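Local coordinates for 3-hydroxyisobutyrate dehydrogenase (Salmonella typhimurium, PDB 3G0O), which probably oxidises L-threonate to 2-oxo-tetronate with NAD(+), which it is thought to prefer to NADP(+) as cosubstrate, at residues G11-G16 with A56-F61. Numbering follows the deposited sequence.
Sequences GIVGLG and ASAREF
The ring of Phe61 and the backbone of Gly11 meet at one end of this contact, the methyl groups of Val13 and Ala58 at the other, and together they illustrate how a loop is laid over the first strand of a Rossmann-type domain. Phe61 reaches strand 9-13 with one corner of its ring: CE1 lies 3.9 Å from Gly11 CA, an approach oblique to the ring plane. The first torsion, 58°, places CG between the backbone N and the carbonyl carbon and turns the ring back over its own loop, where Ala58 CA sits 3.5 Å above one face, displaced toward the rim. A backbone hydrogen bond from Phe61 N to Ala58 O, 3.1 Å long, closes this turn and brings both apolar groups to the same strand. Gly11 has no side chain, and its CA is the atom that meets the ring.

Two residues along, Val13 CG2 touches Ala58 CB at 3.9 Å, methyl against methyl. Val13 holds CG1 anti to its N (chi1 -175°), which puts CG2 beside that nitrogen and on the loop's side. Ala36 of the adjoining strand 32-36 touches both Ala58 and Phe61, while the ring also meets Trp34 with planes about 30° apart; on the other flank, Leu68 of strand 67-70 touches Val13 and Phe61. Beyond Val13 the chain enters the glycine-rich turn, consistent with the GxGxxG dinucleotide-binding pattern, where Asp37 accepts a hydrogen bond from Leu15 N. No hydrogen bond joins the two segments: their buried meeting of methyls, ring and glycine CA depends on shape and exclusion of water, while the polar backbone of the strand is bonded to its neighbours in the sheet.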
loop_
_atom_site.group_PDB
_atom_site.type_symbol
_atom_site.label_atom_id
_atom_site.label_comp_id
_atom_site.label_asym_id
_atom_site.label_seq_id
_atom_site.Cartn_x
_atom_site.Cartn_y
_atom_site.Cartn_z
ATOM N N GLY A 11 -6.433 30.551 12.989
ATOM C CA GLY A 11 -6.190 30.993 11.630
ATOM C C GLY A 11 -5.513 29.886 10.837
ATOM O O GLY A 11 -4.527 29.306 11.297
ATOM N N ILE A 12 -6.046 29.586 9.655
ATOM C CA ILE A 12 -5.478 28.551 8.790
ATOM C C ILE A 12 -4.777 29.227 7.624
ATOM O O ILE A 12 -5.421 29.905 6.826
ATOM C CB ILE A 12 -6.566 27.618 8.210
ATOM C CG1 ILE A 12 -7.438 27.054 9.334
ATOM C CG2 ILE A 12 -5.908 26.483 7.419
ATOM C CD1 ILE A 12 -6.676 26.242 10.361
ATOM N N VAL A 13 -3.461 29.043 7.528
ATOM C CA VAL A 13 -2.675 29.636 6.450
ATOM C C VAL A 13 -2.317 28.538 5.453
ATOM O O VAL A 13 -1.612 27.586 5.789
ATOM C CB VAL A 13 -1.385 30.277 6.989
ATOM C CG1 VAL A 13 -0.655 31.002 5.868
ATOM C CG2 VAL A 13 -1.719 31.241 8.115
ATOM N N GLY A 14 -2.805 28.684 4.228
ATOM C CA GLY A 14 -2.565 27.676 3.211
ATOM C C GLY A 14 -3.874 26.932 3.054
ATOM O O GLY A 14 -4.172 26.014 3.818
ATOM N N LEU A 15 -4.670 27.341 2.071
ATOM C CA LEU A 15 -5.967 26.728 1.844
ATOM C C LEU A 15 -6.009 25.763 0.664
ATOM O O LEU A 15 -6.895 25.841 -0.195
ATOM C CB LEU A 15 -7.028 27.821 1.677
ATOM C CG LEU A 15 -7.163 28.721 2.912
ATOM C CD1 LEU A 15 -8.130 29.861 2.615
ATOM C CD2 LEU A 15 -7.638 27.892 4.101
ATOM N N GLY A 16 -5.036 24.861 0.628
ATOM C CA GLY A 16 -5.001 23.856 -0.417
ATOM C C GLY A 16 -6.022 22.809 -0.013
ATOM O O GLY A 16 -6.892 23.088 0.809
ATOM N N ALA A 56 -5.385 37.411 1.559
ATOM C CA ALA A 56 -4.190 36.891 0.911
ATOM C C ALA A 56 -3.132 36.520 1.945
ATOM O O ALA A 56 -2.348 35.599 1.732
ATOM C CB ALA A 56 -3.631 37.921 -0.066
ATOM N N SER A 57 -3.097 37.247 3.058
ATOM C CA SER A 57 -2.135 36.940 4.111
ATOM C C SER A 57 -2.837 36.938 5.459
ATOM O O SER A 57 -3.991 37.349 5.566
ATOM C CB SER A 57 -0.997 37.954 4.134
ATOM O OG SER A 57 -1.372 39.116 4.844
ATOM N N ALA A 58 -2.131 36.479 6.484
ATOM C CA ALA A 58 -2.688 36.400 7.823
ATOM C C ALA A 58 -2.369 37.622 8.683
ATOM O O ALA A 58 -2.711 37.650 9.866
ATOM C CB ALA A 58 -2.182 35.132 8.508
ATOM N N ARG A 59 -1.725 38.630 8.094
ATOM C CA ARG A 59 -1.372 39.839 8.842
ATOM C C ARG A 59 -2.601 40.529 9.435
ATOM O O ARG A 59 -2.517 41.139 10.495
ATOM C CB ARG A 59 -0.610 40.835 7.948
ATOM C CG ARG A 59 0.633 40.253 7.285
ATOM C CD ARG A 59 1.448 41.292 6.513
ATOM N NE ARG A 59 2.201 40.640 5.445
ATOM C CZ ARG A 59 1.669 40.269 4.285
ATOM N NH1 ARG A 59 0.390 40.508 4.044
ATOM N NH2 ARG A 59 2.393 39.622 3.381
ATOM N N GLU A 60 -3.743 40.413 8.762
ATOM C CA GLU A 60 -4.973 41.049 9.230
ATOM C C GLU A 60 -5.527 40.450 10.530
ATOM O O GLU A 60 -6.175 41.152 11.310
ATOM C CB GLU A 60 -6.064 40.961 8.148
ATOM C CG GLU A 60 -5.558 40.851 6.695
ATOM C CD GLU A 60 -5.117 42.166 6.086
ATOM O OE1 GLU A 60 -4.359 42.913 6.745
ATOM O OE2 GLU A 60 -5.517 42.452 4.931
ATOM N N PHE A 61 -5.280 39.164 10.771
ATOM C CA PHE A 61 -5.812 38.527 11.973
ATOM C C PHE A 61 -4.811 37.846 12.905
ATOM O O PHE A 61 -5.185 37.393 13.985
ATOM C CB PHE A 61 -6.905 37.524 11.569
ATOM C CG PHE A 61 -6.436 36.461 10.612
ATOM C CD1 PHE A 61 -5.632 35.410 11.051
ATOM C CD2 PHE A 61 -6.784 36.519 9.265
ATOM C CE1 PHE A 61 -5.179 34.429 10.161
ATOM C CE2 PHE A 61 -6.339 35.546 8.367
ATOM C CZ PHE A 61 -5.536 34.500 8.815
#